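Local coordinates for hypothetical methylmalonyl-CoA decarboxylase alpha subunit (Sulfolobus tokodaii, PDB 1X0U), which is probably the carboxyl transferase subunit of a larger enzyme, built as six copies of a chain with two crotonase-like mixed beta sheets, at residues Thr41-Leu46 with Phe55-Thr60; Ala47-Asp52 with Glu241-Thr246; Asp89-Phe94 with Leu253-Met258; Pro165-Met170 with Lys247-Tyr252. One frame throughout, in Å; residues are numbered along the deposited sequence.

Interaction 1 (Thr41-Leu46 with Phe55-Thr60); sequences TARERL and FNEIMT
Leu-46 and Phe-55 stand closest in the backbone, their CA atoms 7.7 Å apart, where helix 42-49 passes the short strand 56-57, an outermost strand, within this chain, of the first sheet of this crotonase-like fold. The contact has one charged and one apolar half. Phe-55 turns one ring face to Leu-46, whose CD1 lies 4.0 Å from the ring centroid, a CH-pi contact set over the face but offset toward the rim at CE1. One turn earlier, Arg-43 runs out extended from CG to NE and meets the carboxylate of Glu-57, whose CG is anti to the backbone N (chi1 177°), in a salt bridge. The two side chains cross at about a right angle, with guanidinium and carboxylate planes 50° apart. Val-82 of strand 81-88 touches all four of these side chains, joining the two halves of the contact. The helix starts in a capping box: Thr-41 N donates to Glu-44 OE1 over 2.9 Å, while the return bond to Thr-41 OG1 is less sure. Glu-44 OE1 also bonds His-35. At the bridge, Glu-57 OE1 lies in the guanidinium plane and accepts from Arg-43 NH1 at 3.1 Å and from NH2 at 3.0 Å, while Glu-57 OE2 takes a second bond from Arg-43 NH2 at 2.9 Å, tilted 31° from that plane.

Interaction 2 (Ala47-Asp52 with Glu241-Thr246); sequences ALLFDD and EAINLT
Leu-49 holds CG opposite its backbone N (chi1 173°), which, together with chi2, brings CD1 to Thr-246, while Ile-243 comes to meet it with a chi1 of 105°, away from any staggered position. With this strained torsion, which may reflect uncertain placement, the Ile-243 methyl lies against the backbone of helix 42-49: its CD1 is modelled 3.3 Å from Leu-49 CA, tighter than ordinary carbon packing, and 3.6 Å from Leu-48 O. The flank of the same branch is covered by Leu-48, where CB stands 4.1 Å from Ile-243 CG1. Leu-49 CB lies 4.0 Å from Ile-243 CD1, the two side chains running at a slant to each other. Here the last turn of helix 42-49 packs on helix 239-252, which follows strand 234-236, the other outermost strand, within this chain, of the first crotonase-like sheet, and lies over that sheet: Ala-242, Leu-245 and Thr-246 all touch Ile-189 of strand 187-191. Thr-246 presents its hydroxyl to the contact, with OG1 3.6 Å from Leu-49 CD1, the pair crossing at about a right angle. That hydroxyl is buried but not left without a partner, since Thr-246 OG1 donates to Ile-243 O one turn back over 2.8 Å, 28° from the carbonyl plane, and this fixes its rotation. Beyond the helix end the chain turns away, and Leu-49 CG covers one face of the Phe-50 ring, 3.9 Å above it. The Asp-51 carboxylate then bonds the backbone amides of Asp-89 and Gly-90, in the turn between strands 81-88 and 91-98.

Interaction 3 (Asp89-Phe94 with Leu253-Met258); sequences DGRTVF and LPSNNM
Direct hydrogen bonds come from Arg-91, which meets the carbonyl oxygen of Leu-253 end-on with two nitrogens. NH2 gives the shorter and straighter bond, 2.8 Å to Leu-253 O, arriving in the carbonyl plane on a lone pair; NH1 reaches Leu-253 O at 3.2 Å, almost head-on to the carbonyl. The oxygen stays close to the guanidinium plane for both, and Pro-254 CA also lies at that edge. A bend at chi3 (66°) in the otherwise extended arginine swings the guanidinium round to the loop. NH1 makes a further weak bond to Leu-250 O, so the cation sits by carbonyls near the C-terminal end of helix 239-252, where the helix dipole would probably favour a positive charge. The element gripped is the loop that follows helix 239-252, and the gripping one is the start of strand 91-98, which forms a hairpin with strand 81-88 in the first mixed sheet of the crotonase-like fold. Farther along, this loop meets a third subunit, where Asn-257 ND2 bonds Pro-514 O of that chain. Water-mediated bonds centre on Ser-255 OG. One water accepts from Arg-91 NE at 2.8 Å and lies 2.7 Å from Ser-255 OG; a second donates to Thr-92 O at 2.9 Å and is likewise 2.7 Å from Ser-255 OG, so the serine hydroxyl is tied to both a side chain and a backbone carbonyl of the strand.

Interaction 4 (Pro165-Met170 with Lys247-Tyr252); sequences PQITIM and KRLLSY
No ring or other flat group takes part where Ile-167 meets Leu-249 and Leu-250; the contact is made by branched aliphatic chains. Ile-167 has CG1 lying beside the backbone N (chi1 -58°) and the chain extended beyond it, which points CD1 from the strand at the helix. Leu-249 reaches back, and the two meet tip to tip: Ile-167 CD1 is 3.3 Å from Leu-249 CD2, a tight approach for two methyls, with Leu-249 CD2 3.7 Å from Ile-167 CG1. From the next position on the helix, Leu-250 brings its CD2 to 3.9 Å from the same Ile-167 CD1, so one methyl touches both leucines. Strand 166-170 is an inner parallel strand of the first crotonase-like sheet, bonded through Ile-167 to Val-129 and Gly-131, and helix 239-252 covers its face. Leu-249 also touches Phe-187 and, beyond the sheet, Leu-305 of strand 305-307, an outermost strand, within this chain, of the second sheet. Two residues along the strand, Ile-169 packs on Ala-242 and Thr-246. With aliphatic carbon alone meeting across the contact, the helix is held on the strand by close apolar packing and by the exclusion of water rather than by directed bonds.

Interactions 2 and 4 are buried and apolar and share helix 239-252, with Thr-246 CG2 resting 3.4 Å from Ile-169 CD1. Interactions 1 and 3 are partly buried, use an arginine, joined in interaction 1 by a CH-pi contact, and touch the second subunit. Helix 42-49 serves interactions 1 and 2, which meet through the rings of Phe-50 and Phe-55. The centres of interactions 3 and 4 are about 10 Å apart, and the two touch through a weak bond. The arginines differ in partner: a carboxylate on an outermost strand in interaction 1, a backbone carbonyl near a helix end in interaction 3, where waters add to the grip.

Interaction 1 (Thr41-Leu46 with Phe55-Thr60)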
loop_
_atom_site.group_PDB
_atom_site.type_symbol
_atom_site.label_atom_id
_atom_site.label_comp_id
_atom_site.label_asym_id
_atom_site.label_seq_id
_atom_site.Cartn_x
_atom_site.Cartn_y
_atom_site.Cartn_z
ATOM N N THR A 41 -12.529 46.490 3.586
ATOM C CA THR A 41 -13.640 45.570 3.827
ATOM C C THR A 41 -13.208 44.173 3.404
ATOM O O THR A 41 -12.219 44.005 2.678
ATOM C CB THR A 41 -14.888 45.915 3.002
ATOM O OG1 THR A 41 -14.583 45.738 1.619
ATOM C CG2 THR A 41 -15.332 47.348 3.235
ATOM N N ALA A 42 -13.964 43.179 3.851
ATOM C CA ALA A 42 -13.672 41.791 3.539
ATOM C C ALA A 42 -13.524 41.590 2.041
ATOM O O ALA A 42 -12.563 40.967 1.588
ATOM C CB ALA A 42 -14.780 40.882 4.083
ATOM N N ARG A 43 -14.459 42.143 1.274
ATOM C CA ARG A 43 -14.429 41.990 -0.173
ATOM C C ARG A 43 -13.335 42.788 -0.873
ATOM O O ARG A 43 -12.799 42.337 -1.889
ATOM C CB ARG A 43 -15.814 42.298 -0.761
ATOM C CG ARG A 43 -16.822 41.166 -0.478
ATOM C CD ARG A 43 -18.238 41.478 -0.970
ATOM N NE ARG A 43 -19.180 40.438 -0.558
ATOM C CZ ARG A 43 -19.317 39.255 -1.151
ATOM N NH1 ARG A 43 -18.577 38.940 -2.208
ATOM N NH2 ARG A 43 -20.190 38.373 -0.676
ATOM N N GLU A 44 -12.984 43.954 -0.325
ATOM C CA GLU A 44 -11.922 44.767 -0.914
ATOM C C GLU A 44 -10.575 44.041 -0.741
ATOM O O GLU A 44 -9.720 44.067 -1.630
ATOM C CB GLU A 44 -11.887 46.164 -0.263
ATOM C CG GLU A 44 -13.172 46.964 -0.496
ATOM C CD GLU A 44 -13.220 48.287 0.248
ATOM O OE1 GLU A 44 -12.751 48.358 1.404
ATOM O OE2 GLU A 44 -13.748 49.262 -0.322
ATOM N N ARG A 45 -10.395 43.374 0.394
ATOM C CA ARG A 45 -9.159 42.639 0.635
ATOM C C ARG A 45 -9.044 41.457 -0.334
ATOM O O ARG A 45 -7.967 41.184 -0.860
ATOM C CB ARG A 45 -9.123 42.143 2.078
ATOM C CG ARG A 45 -9.007 43.243 3.113
ATOM C CD ARG A 45 -9.577 42.795 4.442
ATOM N NE ARG A 45 -9.237 43.709 5.529
ATOM C CZ ARG A 45 -9.702 43.589 6.772
ATOM N NH1 ARG A 45 -10.537 42.599 7.087
ATOM N NH2 ARG A 45 -9.312 44.437 7.706
ATOM N N LEU A 46 -10.154 40.761 -0.579
ATOM C CA LEU A 46 -10.148 39.624 -1.502
ATOM C C LEU A 46 -9.843 40.076 -2.935
ATOM O O LEU A 46 -9.058 39.441 -3.633
ATOM C CB LEU A 46 -11.503 38.891 -1.479
ATOM C CG LEU A 46 -11.925 38.046 -0.268
ATOM C CD1 LEU A 46 -13.353 37.558 -0.499
ATOM C CD2 LEU A 46 -11.000 36.844 -0.087
ATOM N N PHE A 55 -13.340 36.106 -8.134
ATOM C CA PHE A 55 -13.447 35.297 -6.917
ATOM C C PHE A 55 -14.726 34.448 -7.015
ATOM O O PHE A 55 -15.812 34.973 -7.256
ATOM C CB PHE A 55 -13.496 36.150 -5.650
ATOM C CG PHE A 55 -13.439 35.329 -4.373
ATOM C CD1 PHE A 55 -14.561 35.185 -3.560
ATOM C CD2 PHE A 55 -12.267 34.687 -3.999
ATOM C CE1 PHE A 55 -14.516 34.419 -2.399
ATOM C CE2 PHE A 55 -12.212 33.915 -2.836
ATOM C CZ PHE A 55 -13.339 33.783 -2.036
ATOM N N ASN A 56 -14.590 33.138 -6.842
ATOM C CA ASN A 56 -15.730 32.239 -6.927
ATOM C C ASN A 56 -16.246 31.962 -5.526
ATOM O O ASN A 56 -15.665 31.175 -4.768
ATOM C CB ASN A 56 -15.315 30.941 -7.609
ATOM C CG ASN A 56 -14.536 31.185 -8.882
ATOM O OD1 ASN A 56 -13.331 30.914 -8.950
ATOM N ND2 ASN A 56 -15.214 31.711 -9.898
ATOM N N GLU A 57 -17.353 32.607 -5.192
ATOM C CA GLU A 57 -17.927 32.482 -3.867
ATOM C C GLU A 57 -18.904 31.324 -3.716
ATOM O O GLU A 57 -19.677 31.030 -4.621
ATOM C CB GLU A 57 -18.593 33.815 -3.493
ATOM C CG GLU A 57 -19.315 33.844 -2.158
ATOM C CD GLU A 57 -19.625 35.262 -1.708
ATOM O OE1 GLU A 57 -19.756 36.147 -2.573
ATOM O OE2 GLU A 57 -19.741 35.495 -0.492
ATOM N N ILE A 58 -18.840 30.653 -2.570
ATOM C CA ILE A 58 -19.736 29.543 -2.278
ATOM C C ILE A 58 -20.556 29.958 -1.061
ATOM O O ILE A 58 -20.073 30.720 -0.218
ATOM C CB ILE A 58 -18.962 28.243 -1.930
ATOM C CG1 ILE A 58 -18.073 28.472 -0.709
ATOM C CG2 ILE A 58 -18.135 27.783 -3.113
ATOM C CD1 ILE A 58 -17.203 27.271 -0.343
ATOM N N MET A 59 -21.789 29.459 -0.975
ATOM C CA MET A 59 -22.686 29.765 0.141
ATOM C C MET A 59 -22.758 31.252 0.431
ATOM O O MET A 59 -22.679 31.672 1.582
ATOM C CB MET A 59 -22.235 29.018 1.397
ATOM C CG MET A 59 -22.451 27.513 1.328
ATOM S SD MET A 59 -21.369 26.603 2.450
ATOM C CE MET A 59 -22.297 26.626 3.999
ATOM N N THR A 60 -22.921 32.044 -0.620
ATOM C CA THR A 60 -22.996 33.494 -0.482
ATOM C C THR A 60 -24.247 34.016 0.224
ATOM O O THR A 60 -24.190 35.032 0.916
ATOM C CB THR A 60 -22.872 34.180 -1.859
ATOM O OG1 THR A 60 -23.825 35.247 -1.960
ATOM C CG2 THR A 60 -23.092 33.182 -2.968
#

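Interaction 2 (Ala47-Asp52 with Glu241-Thr246)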
loop_
_atom_site.group_PDB
_atom_site.type_symbol
_atom_site.label_atom_id
_atom_site.label_comp_id
_atom_site.label_asym_id
_atom_site.label_seq_id
_atom_site.Cartn_x
_atom_site.Cartn_y
_atom_site.Cartn_z
ATOM N N ALA A 47 -10.466 41.162 -3.384
ATOM C CA ALA A 47 -10.214 41.633 -4.744
ATOM C C ALA A 47 -8.730 41.968 -4.919
ATOM O O ALA A 47 -8.175 41.784 -5.996
ATOM C CB ALA A 47 -11.085 42.867 -5.067
ATOM N N LEU A 48 -8.097 42.477 -3.867
ATOM C CA LEU A 48 -6.671 42.804 -3.921
ATOM C C LEU A 48 -5.851 41.512 -4.075
ATOM O O LEU A 48 -4.985 41.410 -4.949
ATOM C CB LEU A 48 -6.233 43.528 -2.639
ATOM C CG LEU A 48 -6.081 45.053 -2.543
ATOM C CD1 LEU A 48 -6.383 45.736 -3.869
ATOM C CD2 LEU A 48 -6.999 45.575 -1.450
ATOM N N LEU A 49 -6.149 40.522 -3.234
ATOM C CA LEU A 49 -5.439 39.250 -3.234
ATOM C C LEU A 49 -5.538 38.383 -4.483
ATOM O O LEU A 49 -4.535 37.850 -4.956
ATOM C CB LEU A 49 -5.882 38.410 -2.031
ATOM C CG LEU A 49 -5.362 36.966 -1.976
ATOM C CD1 LEU A 49 -3.843 36.972 -2.030
ATOM C CD2 LEU A 49 -5.855 36.283 -0.695
ATOM N N PHE A 50 -6.737 38.222 -5.018
ATOM C CA PHE A 50 -6.895 37.357 -6.173
ATOM C C PHE A 50 -6.713 38.076 -7.476
ATOM O O PHE A 50 -7.047 39.250 -7.570
ATOM C CB PHE A 50 -8.249 36.668 -6.108
ATOM C CG PHE A 50 -8.344 35.680 -4.990
ATOM C CD1 PHE A 50 -8.804 36.067 -3.742
ATOM C CD2 PHE A 50 -7.906 34.370 -5.170
ATOM C CE1 PHE A 50 -8.830 35.158 -2.692
ATOM C CE2 PHE A 50 -7.931 33.464 -4.126
ATOM C CZ PHE A 50 -8.391 33.856 -2.890
ATOM N N ASP A 51 -6.156 37.377 -8.464
ATOM C CA ASP A 51 -5.910 37.971 -9.769
ATOM C C ASP A 51 -7.138 38.793 -10.074
ATOM O O ASP A 51 -8.089 38.350 -10.722
ATOM C CB ASP A 51 -5.643 36.876 -10.797
ATOM C CG ASP A 51 -4.405 36.079 -10.456
ATOM O OD1 ASP A 51 -3.618 36.580 -9.632
ATOM O OD2 ASP A 51 -4.204 34.974 -10.993
ATOM N N ASP A 52 -7.071 40.001 -9.521
ATOM C CA ASP A 52 -8.099 41.017 -9.551
ATOM C C ASP A 52 -9.113 40.815 -10.622
ATOM O O ASP A 52 -8.789 40.532 -11.779
ATOM C CB ASP A 52 -7.467 42.420 -9.637
ATOM C CG ASP A 52 -6.643 42.770 -8.389
ATOM O OD1 ASP A 52 -6.489 43.983 -8.093
ATOM O OD2 ASP A 52 -6.147 41.839 -7.708
ATOM N N GLU A 241 0.016 45.672 2.261
ATOM C CA GLU A 241 1.296 44.998 2.468
ATOM C C GLU A 241 1.069 43.553 2.926
ATOM O O GLU A 241 1.779 42.642 2.511
ATOM C CB GLU A 241 2.156 45.767 3.485
ATOM C CG GLU A 241 2.843 47.026 2.909
ATOM C CD GLU A 241 3.636 47.842 3.943
ATOM O OE1 GLU A 241 4.299 48.820 3.536
ATOM O OE2 GLU A 241 3.601 47.521 5.152
ATOM N N ALA A 242 0.071 43.344 3.775
ATOM C CA ALA A 242 -0.242 42.003 4.248
ATOM C C ALA A 242 -0.564 41.096 3.063
ATOM O O ALA A 242 -0.057 39.980 2.986
ATOM C CB ALA A 242 -1.431 42.041 5.207
ATOM N N ILE A 243 -1.384 41.571 2.128
ATOM C CA ILE A 243 -1.726 40.720 1.000
ATOM C C ILE A 243 -0.605 40.607 -0.039
ATOM O O ILE A 243 -0.507 39.590 -0.721
ATOM C CB ILE A 243 -3.093 41.130 0.335
ATOM C CG1 ILE A 243 -2.879 41.848 -0.988
ATOM C CG2 ILE A 243 -3.917 41.955 1.292
ATOM C CD1 ILE A 243 -2.773 40.899 -2.172
ATOM N N ASN A 244 0.234 41.627 -0.177
ATOM C CA ASN A 244 1.344 41.514 -1.126
ATOM C C ASN A 244 2.300 40.493 -0.535
ATOM O O ASN A 244 2.900 39.707 -1.251
ATOM C CB ASN A 244 2.103 42.833 -1.307
ATOM C CG ASN A 244 1.416 43.777 -2.261
ATOM O OD1 ASN A 244 0.640 43.359 -3.119
ATOM N ND2 ASN A 244 1.714 45.059 -2.130
ATOM N N LEU A 245 2.427 40.517 0.786
ATOM C CA LEU A 245 3.307 39.597 1.481
ATOM C C LEU A 245 2.771 38.172 1.297
ATOM O O LEU A 245 3.540 37.263 0.991
ATOM C CB LEU A 245 3.374 39.963 2.970
ATOM C CG LEU A 245 4.506 39.494 3.901
ATOM C CD1 LEU A 245 3.905 38.734 5.058
ATOM C CD2 LEU A 245 5.522 38.643 3.167
ATOM N N THR A 246 1.460 37.973 1.461
ATOM C CA THR A 246 0.907 36.630 1.296
ATOM C C THR A 246 1.176 36.123 -0.119
ATOM O O THR A 246 1.506 34.947 -0.307
ATOM C CB THR A 246 -0.617 36.552 1.559
ATOM O OG1 THR A 246 -1.316 37.186 0.485
ATOM C CG2 THR A 246 -0.982 37.218 2.870
#

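Interaction 3 (Asp89-Phe94 with Leu253-Met258)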
loop_
_atom_site.group_PDB
_atom_site.type_symbol
_atom_site.label_atom_id
_atom_site.label_comp_id
_atom_site.label_asym_id
_atom_site.label_seq_id
_atom_site.Cartn_x
_atom_site.Cartn_y
_atom_site.Cartn_z
ATOM N N ASP A 89 -1.799 34.713 -8.817
ATOM C CA ASP A 89 -0.680 34.510 -9.732
ATOM C C ASP A 89 -0.909 33.282 -10.611
ATOM O O ASP A 89 0.013 32.522 -10.889
ATOM C CB ASP A 89 0.636 34.378 -8.955
ATOM C CG ASP A 89 1.082 35.700 -8.353
ATOM O OD1 ASP A 89 1.199 36.680 -9.114
ATOM O OD2 ASP A 89 1.308 35.767 -7.128
ATOM N N GLY A 90 -2.152 33.101 -11.049
ATOM C CA GLY A 90 -2.490 31.974 -11.906
ATOM C C GLY A 90 -2.614 30.634 -11.207
ATOM O O GLY A 90 -2.877 29.620 -11.846
ATOM N N ARG A 91 -2.424 30.621 -9.893
ATOM C CA ARG A 91 -2.513 29.385 -9.124
ATOM C C ARG A 91 -3.765 29.405 -8.260
ATOM O O ARG A 91 -4.127 30.437 -7.703
ATOM C CB ARG A 91 -1.271 29.228 -8.243
ATOM C CG ARG A 91 0.040 29.252 -9.025
ATOM C CD ARG A 91 1.243 29.251 -8.094
ATOM N NE ARG A 91 1.358 28.016 -7.326
ATOM C CZ ARG A 91 2.125 27.891 -6.248
ATOM N NH1 ARG A 91 2.832 28.934 -5.812
ATOM N NH2 ARG A 91 2.214 26.721 -5.622
ATOM N N THR A 92 -4.415 28.257 -8.138
ATOM C CA THR A 92 -5.637 28.166 -7.352
ATOM C C THR A 92 -5.437 28.132 -5.837
ATOM O O THR A 92 -4.710 27.289 -5.309
ATOM C CB THR A 92 -6.455 26.924 -7.742
ATOM O OG1 THR A 92 -6.726 26.950 -9.149
ATOM C CG2 THR A 92 -7.769 26.899 -6.980
ATOM N N VAL A 93 -6.075 29.064 -5.140
ATOM C CA VAL A 93 -6.000 29.071 -3.689
ATOM C C VAL A 93 -7.380 29.409 -3.139
ATOM O O VAL A 93 -8.175 30.085 -3.783
ATOM C CB VAL A 93 -4.923 30.072 -3.127
ATOM C CG1 VAL A 93 -4.052 30.614 -4.253
ATOM C CG2 VAL A 93 -5.576 31.172 -2.321
ATOM N N PHE A 94 -7.662 28.896 -1.954
ATOM C CA PHE A 94 -8.924 29.145 -1.291
ATOM C C PHE A 94 -8.717 30.206 -0.227
ATOM O O PHE A 94 -7.599 30.435 0.238
ATOM C CB PHE A 94 -9.459 27.862 -0.643
ATOM C CG PHE A 94 -10.318 27.031 -1.559
ATOM C CD1 PHE A 94 -9.746 26.193 -2.508
ATOM C CD2 PHE A 94 -11.707 27.106 -1.479
ATOM C CE1 PHE A 94 -10.547 25.440 -3.362
ATOM C CE2 PHE A 94 -12.514 26.362 -2.322
ATOM C CZ PHE A 94 -11.941 25.530 -3.263
ATOM N N LEU A 253 5.901 28.579 -1.929
ATOM C CA LEU A 253 5.345 27.287 -1.540
ATOM C C LEU A 253 4.635 26.495 -2.632
ATOM O O LEU A 253 4.147 27.058 -3.614
ATOM C CB LEU A 253 4.377 27.499 -0.361
ATOM C CG LEU A 253 4.845 28.519 0.688
ATOM C CD1 LEU A 253 3.789 28.697 1.767
ATOM C CD2 LEU A 253 6.151 28.051 1.301
ATOM N N PRO A 254 4.601 25.154 -2.487
ATOM C CA PRO A 254 3.928 24.296 -3.464
ATOM C C PRO A 254 2.456 24.467 -3.123
ATOM O O PRO A 254 2.140 25.040 -2.081
ATOM C CB PRO A 254 4.425 22.908 -3.095
ATOM C CG PRO A 254 4.528 23.006 -1.608
ATOM C CD PRO A 254 5.243 24.335 -1.444
ATOM N N SER A 255 1.561 23.968 -3.969
ATOM C CA SER A 255 0.132 24.110 -3.702
ATOM C C SER A 255 -0.293 23.137 -2.613
ATOM O O SER A 255 -1.287 23.349 -1.920
ATOM C CB SER A 255 -0.680 23.840 -4.975
ATOM O OG SER A 255 -0.432 24.821 -5.968
ATOM N N ASN A 256 0.470 22.059 -2.478
ATOM C CA ASN A 256 0.176 21.027 -1.491
ATOM C C ASN A 256 1.424 20.177 -1.307
ATOM O O ASN A 256 2.401 20.337 -2.045
ATOM C CB ASN A 256 -0.994 20.173 -1.983
ATOM C CG ASN A 256 -0.744 19.603 -3.362
ATOM O OD1 ASN A 256 0.099 18.717 -3.537
ATOM N ND2 ASN A 256 -1.455 20.117 -4.353
ATOM N N ASN A 257 1.387 19.268 -0.342
ATOM C CA ASN A 257 2.545 18.430 -0.041
ATOM C C ASN A 257 2.883 17.364 -1.077
ATOM O O ASN A 257 3.737 16.521 -0.836
ATOM C CB ASN A 257 2.360 17.774 1.328
ATOM C CG ASN A 257 1.301 16.694 1.319
ATOM O OD1 ASN A 257 0.503 16.588 0.390
ATOM N ND2 ASN A 257 1.284 15.896 2.364
ATOM N N MET A 258 2.219 17.401 -2.224
ATOM C CA MET A 258 2.474 16.431 -3.278
ATOM C C MET A 258 3.157 17.139 -4.436
ATOM O O MET A 258 3.321 16.572 -5.508
ATOM C CB MET A 258 1.161 15.798 -3.761
ATOM C CG MET A 258 0.481 14.889 -2.738
ATOM S SD MET A 258 1.453 13.409 -2.318
ATOM C CE MET A 258 2.060 13.813 -0.683
HETATM O O HOH W 1 0.363 25.653 -8.437
HETATM O O HOH W 2 -1.866 27.121 -5.735
#

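Interaction 4 (Pro165-Met170 with Lys247-Tyr252)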
loop_
_atom_site.group_PDB
_atom_site.type_symbol
_atom_site.label_atom_id
_atom_site.label_comp_id
_atom_site.label_asym_id
_atom_site.label_seq_id
_atom_site.Cartn_x
_atom_site.Cartn_y
_atom_site.Cartn_z
ATOM N N PRO A 165 -0.646 24.420 2.395
ATOM C CA PRO A 165 -0.167 25.614 3.099
ATOM C C PRO A 165 -1.343 26.394 3.679
ATOM O O PRO A 165 -2.339 26.609 2.996
ATOM C CB PRO A 165 0.543 26.411 2.002
ATOM C CG PRO A 165 0.914 25.371 0.990
ATOM C CD PRO A 165 -0.299 24.482 0.967
ATOM N N GLN A 166 -1.214 26.820 4.929
ATOM C CA GLN A 166 -2.259 27.586 5.595
ATOM C C GLN A 166 -1.712 28.900 6.126
ATOM O O GLN A 166 -0.932 28.917 7.088
ATOM C CB GLN A 166 -2.834 26.789 6.761
ATOM C CG GLN A 166 -3.572 25.529 6.366
ATOM C CD GLN A 166 -4.005 24.747 7.580
ATOM O OE1 GLN A 166 -3.213 24.005 8.182
ATOM N NE2 GLN A 166 -5.260 24.933 7.980
ATOM N N ILE A 167 -2.137 29.997 5.504
ATOM C CA ILE A 167 -1.698 31.338 5.892
ATOM C C ILE A 167 -2.867 32.170 6.430
ATOM O O ILE A 167 -3.944 32.184 5.853
ATOM C CB ILE A 167 -1.091 32.077 4.684
ATOM C CG1 ILE A 167 0.085 31.278 4.126
ATOM C CG2 ILE A 167 -0.634 33.452 5.095
ATOM C CD1 ILE A 167 0.582 31.766 2.769
ATOM N N THR A 168 -2.655 32.863 7.541
ATOM C CA THR A 168 -3.718 33.689 8.095
ATOM C C THR A 168 -3.292 35.152 8.112
ATOM O O THR A 168 -2.166 35.466 8.488
ATOM C CB THR A 168 -4.054 33.326 9.556
ATOM O OG1 THR A 168 -3.028 33.831 10.416
ATOM C CG2 THR A 168 -4.162 31.837 9.741
ATOM N N ILE A 169 -4.178 36.039 7.677
ATOM C CA ILE A 169 -3.885 37.466 7.743
ATOM C C ILE A 169 -4.752 37.909 8.901
ATOM O O ILE A 169 -5.984 37.844 8.819
ATOM C CB ILE A 169 -4.324 38.241 6.479
ATOM C CG1 ILE A 169 -3.508 37.790 5.269
ATOM C CG2 ILE A 169 -4.131 39.746 6.691
ATOM C CD1 ILE A 169 -3.885 38.532 4.008
ATOM N N MET A 170 -4.118 38.293 9.999
ATOM C CA MET A 170 -4.859 38.765 11.155
ATOM C C MET A 170 -5.101 40.253 10.912
ATOM O O MET A 170 -4.212 41.076 11.123
ATOM C CB MET A 170 -4.045 38.556 12.440
ATOM C CG MET A 170 -4.703 39.131 13.697
ATOM S SD MET A 170 -6.440 38.667 13.813
ATOM C CE MET A 170 -6.251 36.829 13.698
ATOM N N LYS A 247 1.043 36.997 -1.111
ATOM C CA LYS A 247 1.317 36.601 -2.496
ATOM C C LYS A 247 2.771 36.170 -2.635
ATOM O O LYS A 247 3.086 35.222 -3.345
ATOM C CB LYS A 247 1.086 37.754 -3.470
ATOM C CG LYS A 247 -0.346 38.140 -3.724
ATOM C CD LYS A 247 -0.353 39.264 -4.749
ATOM C CE LYS A 247 -1.749 39.691 -5.124
ATOM N NZ LYS A 247 -1.704 40.674 -6.245
ATOM N N ARG A 248 3.660 36.887 -1.956
ATOM C CA ARG A 248 5.082 36.574 -2.024
ATOM C C ARG A 248 5.369 35.263 -1.295
ATOM O O ARG A 248 6.166 34.441 -1.762
ATOM C CB ARG A 248 5.904 37.710 -1.417
ATOM C CG ARG A 248 7.390 37.574 -1.701
ATOM C CD ARG A 248 8.228 38.591 -0.948
ATOM N NE ARG A 248 9.649 38.281 -1.087
ATOM C CZ ARG A 248 10.605 38.801 -0.326
ATOM N NH1 ARG A 248 10.296 39.664 0.633
ATOM N NH2 ARG A 248 11.869 38.451 -0.522
ATOM N N LEU A 249 4.715 35.068 -0.154
ATOM C CA LEU A 249 4.895 33.850 0.617
ATOM C C LEU A 249 4.437 32.665 -0.226
ATOM O O LEU A 249 5.157 31.684 -0.374
ATOM C CB LEU A 249 4.078 33.917 1.910
ATOM C CG LEU A 249 4.182 32.700 2.827
ATOM C CD1 LEU A 249 5.664 32.442 3.148
ATOM C CD2 LEU A 249 3.373 32.941 4.109
ATOM N N LEU A 250 3.237 32.760 -0.790
ATOM C CA LEU A 250 2.705 31.680 -1.621
ATOM C C LEU A 250 3.636 31.334 -2.779
ATOM O O LEU A 250 3.762 30.159 -3.150
ATOM C CB LEU A 250 1.332 32.056 -2.180
ATOM C CG LEU A 250 0.136 32.013 -1.228
ATOM C CD1 LEU A 250 -1.050 32.699 -1.898
ATOM C CD2 LEU A 250 -0.203 30.563 -0.866
ATOM N N SER A 251 4.282 32.350 -3.351
ATOM C CA SER A 251 5.191 32.126 -4.475
ATOM C C SER A 251 6.319 31.167 -4.112
ATOM O O SER A 251 6.893 30.539 -4.989
ATOM C CB SER A 251 5.790 33.452 -4.976
ATOM O OG SER A 251 6.717 34.004 -4.048
ATOM N N TYR A 252 6.633 31.043 -2.826
ATOM C CA TYR A 252 7.707 30.145 -2.403
ATOM C C TYR A 252 7.213 28.735 -2.060
ATOM O O TYR A 252 8.014 27.797 -1.927
ATOM C CB TYR A 252 8.426 30.707 -1.167
ATOM C CG TYR A 252 9.351 31.880 -1.430
ATOM C CD1 TYR A 252 10.558 31.707 -2.114
ATOM C CD2 TYR A 252 9.026 33.156 -0.980
ATOM C CE1 TYR A 252 11.414 32.776 -2.340
ATOM C CE2 TYR A 252 9.876 34.233 -1.203
ATOM C CZ TYR A 252 11.062 34.039 -1.882
ATOM O OH TYR A 252 11.877 35.113 -2.112
#